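Local coordinates for adenosine monophosphate-protein transferase (Bartonella henselae str. Houston-1, PDB 5NH2) that transfers AMP from ATP to tyrosine or threonine side chains of host target proteins, as an adenylyltransferase involved in bacterial virulence, at residues Ala104-Asp109 with Leu147-Pro152; Glu134-Glu139 with Ala172-Asn177; Asp234-Val239 with Lys263-Ile268. One frame throughout, in Å; residues are numbered along the deposited sequence.

In the fold
Contacts 1 and 2 share helix 133-150 within the fido domain, one at its C-terminal end beside the ATP site and the other near its start, with centres about 24 Å apart. Contact 3 lies on the opposite side of the chain's centre from contact 1, where strand 237-239 pairs with strand 265-270. Contact 2 is the buried one and is made almost wholly of side chains, with one water as its polar bridge. Contacts 1 and 3 are partly buried. A ring stack and one backbone bond carry contact 1, whereas contact 3 has three backbone bonds and apolar packing on both faces of its sheet.

Contact 1 of 3, residues Ala104-Asp109 with Leu147-Pro152; sequences AFAIGD and LNQLHP
The Fic motif of the fido domain starts at His151, just past the last turn of helix 133-150, and its imidazole lies flat against the Phe105 ring in a face-to-face stack. The centroids are 3.9 Å apart and the planes only 2° from parallel. Placing CG anti to the backbone N (chi1 -169°) swings the imidazole over Phe105. His151 CB also lies over the face of the Phe105 ring, a CH-pi contact, 3.7 Å from Phe105 CD1. Beside the rings, Ala106 N donates to Gln149 O at 3.1 Å, and Phe105 CA adds a CH contact to that oxygen at 3.3 Å. The Gln149 side chain bends at CG and lays its amide alongside Ala106, with OE1 3.8 Å from Ala106 CB. Leu150 CD2 meets the same Ala106 CB at 4.0 Å. Arg79 bridges the two segments, bonding to both Ala106 O and His151 O. His151 also touches Asn157, which binds ATP, and Phe105 touches Arg98, which probably does. The stack on one face, together with the backbone bond that fixes Phe105's neighbour, should restrict how the imidazole can tilt at the edge of the nucleotide site.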
# COMPACT_ATOMS: atom_id res chain seq x y z
N ALA A 104 -17.82 -1.22 -9.04
CA ALA A 104 -17.45 -2.50 -8.44
C ALA A 104 -16.47 -3.31 -9.30
O ALA A 104 -15.78 -2.78 -10.18
CB ALA A 104 -18.75 -3.23 -8.16
N PHE A 105 -16.52 -4.62 -9.13
CA PHE A 105 -15.40 -5.50 -9.37
C PHE A 105 -15.76 -6.45 -10.51
O PHE A 105 -16.93 -6.68 -10.80
CB PHE A 105 -15.03 -6.35 -8.13
CG PHE A 105 -14.63 -5.55 -6.93
CD1 PHE A 105 -13.73 -4.48 -7.04
CD2 PHE A 105 -15.13 -5.89 -5.66
CE1 PHE A 105 -13.34 -3.74 -5.89
CE2 PHE A 105 -14.77 -5.18 -4.53
CZ PHE A 105 -13.88 -4.09 -4.63
N ALA A 106 -14.71 -6.94 -11.16
CA ALA A 106 -14.90 -7.87 -12.26
C ALA A 106 -15.62 -9.11 -11.74
O ALA A 106 -15.45 -9.53 -10.59
CB ALA A 106 -13.53 -8.23 -12.86
N ILE A 107 -16.43 -9.70 -12.62
CA ILE A 107 -17.30 -10.83 -12.27
C ILE A 107 -16.89 -12.07 -13.09
O ILE A 107 -16.85 -12.04 -14.34
CB ILE A 107 -18.77 -10.43 -12.49
CG1 ILE A 107 -19.19 -9.38 -11.43
CG2 ILE A 107 -19.70 -11.64 -12.47
CD1 ILE A 107 -20.61 -8.85 -11.64
N GLY A 108 -16.52 -13.15 -12.39
CA GLY A 108 -16.35 -14.44 -13.05
C GLY A 108 -15.31 -14.41 -14.17
O GLY A 108 -14.13 -14.08 -13.97
N ASP A 109 -15.75 -14.78 -15.38
CA ASP A 109 -14.84 -14.88 -16.51
C ASP A 109 -14.13 -13.54 -16.81
O ASP A 109 -13.02 -13.56 -17.37
CB ASP A 109 -15.60 -15.41 -17.74
CG ASP A 109 -15.63 -16.96 -17.80
OD1 ASP A 109 -15.64 -17.62 -16.74
OD2 ASP A 109 -15.63 -17.53 -18.92
N LEU A 147 -5.82 -3.87 -12.26
CA LEU A 147 -5.79 -4.80 -11.12
C LEU A 147 -6.70 -4.33 -9.99
O LEU A 147 -7.23 -5.16 -9.24
CB LEU A 147 -4.37 -4.96 -10.57
CG LEU A 147 -4.12 -6.13 -9.63
CD1 LEU A 147 -4.49 -7.43 -10.34
CD2 LEU A 147 -2.65 -6.15 -9.21
N ASN A 148 -6.88 -3.01 -9.83
CA ASN A 148 -7.81 -2.51 -8.82
C ASN A 148 -9.22 -3.02 -9.09
O ASN A 148 -9.92 -3.43 -8.16
CB ASN A 148 -7.85 -0.99 -8.79
CG ASN A 148 -7.45 -0.44 -7.46
OD1 ASN A 148 -6.62 -1.03 -6.77
ND2 ASN A 148 -8.03 0.69 -7.08
N GLN A 149 -9.64 -2.95 -10.37
CA GLN A 149 -10.98 -3.37 -10.74
C GLN A 149 -11.13 -4.89 -10.67
O GLN A 149 -12.21 -5.39 -10.33
CB GLN A 149 -11.32 -2.84 -12.14
CG GLN A 149 -12.79 -2.99 -12.53
CD GLN A 149 -13.05 -4.24 -13.37
OE1 GLN A 149 -12.11 -4.89 -13.85
NE2 GLN A 149 -14.34 -4.59 -13.56
N LEU A 150 -10.06 -5.62 -10.97
CA LEU A 150 -10.18 -7.07 -11.06
C LEU A 150 -10.31 -7.68 -9.67
O LEU A 150 -11.24 -8.46 -9.42
CB LEU A 150 -8.99 -7.63 -11.85
CG LEU A 150 -8.73 -7.35 -13.35
CD1 LEU A 150 -7.37 -8.00 -13.77
CD2 LEU A 150 -9.88 -7.78 -14.35
N HIS A 151 -9.45 -7.27 -8.72
CA HIS A 151 -9.63 -7.51 -7.28
C HIS A 151 -9.78 -9.02 -7.12
O HIS A 151 -10.82 -9.51 -6.67
CB HIS A 151 -10.85 -6.71 -6.80
CG HIS A 151 -11.02 -6.66 -5.31
ND1 HIS A 151 -10.38 -5.73 -4.52
CD2 HIS A 151 -11.80 -7.39 -4.48
CE1 HIS A 151 -10.73 -5.92 -3.25
NE2 HIS A 151 -11.58 -6.93 -3.20
N PRO A 152 -8.83 -9.77 -7.66
CA PRO A 152 -9.08 -11.19 -7.94
C PRO A 152 -9.09 -12.11 -6.73
O PRO A 152 -9.38 -13.30 -6.93
CB PRO A 152 -7.94 -11.59 -8.91
CG PRO A 152 -6.78 -10.72 -8.51
CD PRO A 152 -7.44 -9.36 -8.02

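Contact 2 of 3, residues Glu134-Glu139 with Ala172-Asn177; sequences EEFNSE and AGHQLN
Phe136 packs its ring against Ala172, His174 and Leu176 in a buried, mainly apolar contact between the first turns of helix 133-150 and the chain that leaves helix 157-171. That second helix ends in a Schellman motif at Gly173, and the residues on either side of it, Ala172 and His174, both point their CB atoms at helix 133-150. The Phe136 side chain reaches across with CG anti to the backbone N (chi1 175°). One flank of its ring, at CD1 and CE1, takes the Ala172 methyl, with CE1 to Ala172 CB at 3.7 Å. On the far flank Leu176 CD1 sits at the ring edge, 4.1 Å from Phe136 CE2. The imidazole of His174 comes in at the root of the side chain, CD2 lying 3.6 Å from Phe136 CB, and the two ring planes meet at 37°. Leu176 sends its other methyl, CD2, to within 4.0 Å of Asn137 OD1. That oxygen also lies at the edge of the Phe136 ring, in its plane. It accepts from a water at 2.8 Å, and the same water donates to Gln175 O at 3.0 Å. The water thus supplies a polar link where no direct hydrogen bond joins the two segments. The remaining polar ends look elsewhere: Asn137 ND2 bonds to Ser210 OG, and His174 NE2 to Leu131 O. Around the contact, Leu168 and Ala169 of helix 157-171 pack on Phe136, while Phe206 of helix 200-208 lies against both Asn137 and Leu176.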
# COMPACT_ATOMS: atom_id res chain seq x y z
N GLU A 134 9.00 8.56 -15.80
CA GLU A 134 7.69 9.02 -16.27
C GLU A 134 7.02 7.97 -17.16
O GLU A 134 5.84 7.67 -16.99
CB GLU A 134 7.85 10.33 -17.00
CG GLU A 134 7.75 11.52 -16.09
CD GLU A 134 9.08 11.93 -15.55
OE1 GLU A 134 10.08 11.19 -15.78
OE2 GLU A 134 9.13 13.00 -14.89
N GLU A 135 7.78 7.40 -18.09
CA GLU A 135 7.28 6.30 -18.92
C GLU A 135 6.77 5.13 -18.07
O GLU A 135 5.62 4.68 -18.21
CB GLU A 135 8.40 5.84 -19.87
CG GLU A 135 8.94 6.93 -20.76
CD GLU A 135 10.19 6.51 -21.58
OE1 GLU A 135 10.93 5.58 -21.14
OE2 GLU A 135 10.44 7.11 -22.66
N PHE A 136 7.64 4.61 -17.19
CA PHE A 136 7.25 3.53 -16.29
C PHE A 136 5.96 3.88 -15.57
O PHE A 136 5.02 3.09 -15.58
CB PHE A 136 8.36 3.22 -15.28
CG PHE A 136 7.95 2.20 -14.24
CD1 PHE A 136 8.10 0.84 -14.48
CD2 PHE A 136 7.42 2.60 -13.01
CE1 PHE A 136 7.69 -0.09 -13.53
CE2 PHE A 136 7.03 1.67 -12.03
CZ PHE A 136 7.17 0.32 -12.30
N ASN A 137 5.86 5.08 -14.98
CA ASN A 137 4.65 5.42 -14.23
C ASN A 137 3.40 5.41 -15.14
O ASN A 137 2.36 4.88 -14.75
CB ASN A 137 4.80 6.77 -13.52
CG ASN A 137 5.75 6.71 -12.25
OD1 ASN A 137 6.14 5.63 -11.79
ND2 ASN A 137 6.11 7.90 -11.71
N SER A 138 3.50 5.95 -16.36
CA SER A 138 2.29 5.97 -17.19
C SER A 138 1.83 4.56 -17.50
O SER A 138 0.63 4.26 -17.39
CB SER A 138 2.51 6.77 -18.48
OG SER A 138 3.45 6.13 -19.33
N GLU A 139 2.77 3.65 -17.82
CA GLU A 139 2.40 2.24 -18.02
C GLU A 139 1.85 1.60 -16.73
O GLU A 139 0.74 1.00 -16.70
CB GLU A 139 3.62 1.48 -18.54
CG GLU A 139 4.05 1.89 -19.92
CD GLU A 139 3.10 1.41 -21.04
OE1 GLU A 139 3.17 2.00 -22.12
OE2 GLU A 139 2.30 0.46 -20.86
N ALA A 172 12.39 -2.69 -12.48
CA ALA A 172 12.52 -1.79 -13.62
C ALA A 172 13.43 -0.61 -13.34
O ALA A 172 13.61 0.24 -14.22
CB ALA A 172 11.15 -1.28 -14.06
N GLY A 173 14.01 -0.53 -12.14
CA GLY A 173 14.94 0.53 -11.82
C GLY A 173 14.32 1.79 -11.27
O GLY A 173 14.95 2.86 -11.36
N HIS A 174 13.12 1.72 -10.70
CA HIS A 174 12.44 2.88 -10.12
C HIS A 174 11.91 2.48 -8.75
O HIS A 174 12.27 1.42 -8.23
CB HIS A 174 11.31 3.38 -11.03
CG HIS A 174 11.75 3.56 -12.45
ND1 HIS A 174 12.60 4.57 -12.85
CD2 HIS A 174 11.51 2.81 -13.55
CE1 HIS A 174 12.86 4.44 -14.14
NE2 HIS A 174 12.20 3.38 -14.59
N GLN A 175 11.10 3.33 -8.14
CA GLN A 175 10.52 3.00 -6.85
C GLN A 175 9.13 3.58 -6.77
O GLN A 175 8.81 4.58 -7.42
CB GLN A 175 11.39 3.50 -5.68
CG GLN A 175 11.62 5.01 -5.64
CD GLN A 175 12.67 5.38 -4.59
OE1 GLN A 175 12.50 5.09 -3.40
NE2 GLN A 175 13.76 6.01 -5.02
N LEU A 176 8.30 2.93 -5.95
CA LEU A 176 6.96 3.38 -5.61
C LEU A 176 6.87 3.26 -4.09
O LEU A 176 6.87 2.15 -3.55
CB LEU A 176 5.89 2.53 -6.32
CG LEU A 176 5.82 2.79 -7.82
CD1 LEU A 176 4.84 1.84 -8.55
CD2 LEU A 176 5.44 4.26 -8.13
N ASN A 177 6.77 4.39 -3.39
CA ASN A 177 6.83 4.30 -1.93
C ASN A 177 5.43 4.55 -1.37
O ASN A 177 5.08 5.69 -1.03
CB ASN A 177 7.86 5.29 -1.36
CG ASN A 177 8.21 4.98 0.08
OD1 ASN A 177 7.39 4.40 0.82
ND2 ASN A 177 9.42 5.34 0.50
O HOH W 1 8.16 4.45 -10.31

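Contact 3 of 3, residues Asp234-Val239 with Lys263-Ile268; sequences DRPVMV and KGAYII
Three backbone hydrogen bonds join Pro236 and Met238 to Tyr266 and Ile268. Tyr266 N donates to Pro236 O at 2.8 Å in a nearly straight bond (173° at the hydrogen), Met238 N to Tyr266 O at 2.9 Å, and Ile268 N to Met238 O at 2.7 Å. Tyr266 and Met238 each use both N and O, and the bonds pass alternately from one strand to the other. This is the ladder of a parallel beta pair, here strand 237-239 at the outer side of a mixed sheet and strand 265-270 next to it. The other neighbours in that sheet are antiparallel, and much of it belongs to the intracellular delivery domain, which probably has an OB-type fold. The short strand axes run 25° apart.

Side chains alternate between the faces. On one, Val237, Val239, Tyr266 and Ile268 turn toward helix 212-227, where Phe221 meets the Tyr266 ring and packs on Val237 and Ile268. Val237 CG2 approaches Tyr266 CD2 at 4.1 Å, and Val239 CG2 comes within 4.0 Å of Ile268 CB, those two side chains set roughly perpendicular. At the N-terminal end of the ladder the Pro236 ring presses CG onto Ala265 CB. Arg235, bent at chi2, lays CD alongside Gly264 O at 3.5 Å. Tyr266 OH lies at the edge of the Arg235 guanidinium, near its plane, 4.0 Å from NH1 and without a hydrogen bond to it. Met238 and Ile267 occupy the opposite face and run alongside each other in the same direction. Met238 holds CG between the backbone N and carbonyl carbon (chi1 55°) and then runs extended, so that its terminal CE sits 3.4 Å from Ile267 CD1.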
# COMPACT_ATOMS: atom_id res chain seq x y z
N ASP A 234 -6.51 9.81 7.74
CA ASP A 234 -7.81 10.29 7.27
C ASP A 234 -7.76 11.63 6.51
O ASP A 234 -8.82 12.14 6.13
CB ASP A 234 -8.76 10.41 8.45
CG ASP A 234 -9.27 9.07 8.90
OD1 ASP A 234 -10.40 8.71 8.52
OD2 ASP A 234 -8.54 8.37 9.62
N ARG A 235 -6.59 12.20 6.25
CA ARG A 235 -6.47 13.47 5.56
C ARG A 235 -5.69 13.33 4.24
O ARG A 235 -4.76 12.51 4.13
CB ARG A 235 -5.78 14.52 6.45
CG ARG A 235 -6.54 14.81 7.70
CD ARG A 235 -7.70 15.68 7.34
NE ARG A 235 -8.43 16.24 8.49
CZ ARG A 235 -7.92 17.10 9.38
NH1 ARG A 235 -6.64 17.51 9.31
NH2 ARG A 235 -8.71 17.54 10.35
N PRO A 236 -6.02 14.16 3.24
CA PRO A 236 -5.15 14.27 2.07
C PRO A 236 -3.80 14.86 2.45
O PRO A 236 -3.72 15.86 3.18
CB PRO A 236 -5.94 15.19 1.12
CG PRO A 236 -6.97 15.86 1.96
CD PRO A 236 -7.23 15.00 3.16
N VAL A 237 -2.73 14.21 1.98
CA VAL A 237 -1.34 14.63 2.15
C VAL A 237 -0.67 14.49 0.79
O VAL A 237 -0.67 13.39 0.22
CB VAL A 237 -0.59 13.80 3.21
CG1 VAL A 237 0.87 14.30 3.41
CG2 VAL A 237 -1.35 13.85 4.54
N MET A 238 -0.18 15.58 0.24
CA MET A 238 0.43 15.47 -1.08
C MET A 238 1.43 16.59 -1.25
O MET A 238 1.45 17.58 -0.49
CB MET A 238 -0.60 15.51 -2.21
CG MET A 238 -1.45 16.71 -2.13
SD MET A 238 -3.03 16.44 -2.94
CE MET A 238 -3.76 18.02 -2.62
N VAL A 239 2.26 16.41 -2.25
CA VAL A 239 3.27 17.39 -2.57
C VAL A 239 2.70 18.32 -3.62
O VAL A 239 2.08 17.86 -4.58
CB VAL A 239 4.54 16.69 -3.06
CG1 VAL A 239 5.50 17.69 -3.75
CG2 VAL A 239 5.20 16.04 -1.84
N LYS A 263 -7.98 23.84 3.20
CA LYS A 263 -9.28 23.19 3.38
C LYS A 263 -9.12 21.78 3.97
O LYS A 263 -9.77 20.82 3.54
CB LYS A 263 -10.06 23.17 2.05
CG LYS A 263 -10.44 24.58 1.56
CD LYS A 263 -11.27 24.59 0.27
CE LYS A 263 -11.51 26.06 -0.21
NZ LYS A 263 -12.65 26.82 0.44
N GLY A 264 -8.26 21.67 4.99
CA GLY A 264 -8.04 20.42 5.69
C GLY A 264 -6.95 19.54 5.10
O GLY A 264 -6.49 18.63 5.79
N ALA A 265 -6.56 19.77 3.85
CA ALA A 265 -5.51 18.98 3.22
C ALA A 265 -4.12 19.49 3.61
O ALA A 265 -3.92 20.69 3.82
CB ALA A 265 -5.66 19.03 1.69
N TYR A 266 -3.13 18.58 3.63
CA TYR A 266 -1.72 18.97 3.78
C TYR A 266 -0.99 18.97 2.43
O TYR A 266 -0.91 17.93 1.76
CB TYR A 266 -1.00 18.05 4.76
CG TYR A 266 -1.48 18.15 6.17
CD1 TYR A 266 -1.14 19.22 6.97
CD2 TYR A 266 -2.27 17.15 6.72
CE1 TYR A 266 -1.58 19.32 8.28
CE2 TYR A 266 -2.70 17.23 8.03
CZ TYR A 266 -2.36 18.32 8.79
OH TYR A 266 -2.80 18.40 10.08
N ILE A 267 -0.43 20.13 2.07
CA ILE A 267 0.32 20.37 0.83
C ILE A 267 1.78 20.57 1.21
O ILE A 267 2.11 21.55 1.90
CB ILE A 267 -0.21 21.61 0.07
CG1 ILE A 267 -1.74 21.61 0.03
CG2 ILE A 267 0.32 21.65 -1.34
CD1 ILE A 267 -2.34 20.32 -0.58
N ILE A 268 2.68 19.67 0.75
CA ILE A 268 4.11 19.77 1.06
C ILE A 268 4.83 20.42 -0.11
O ILE A 268 4.52 20.15 -1.28
CB ILE A 268 4.74 18.39 1.39
CG1 ILE A 268 3.87 17.58 2.36
CG2 ILE A 268 6.16 18.56 2.00
CD1 ILE A 268 3.44 18.34 3.54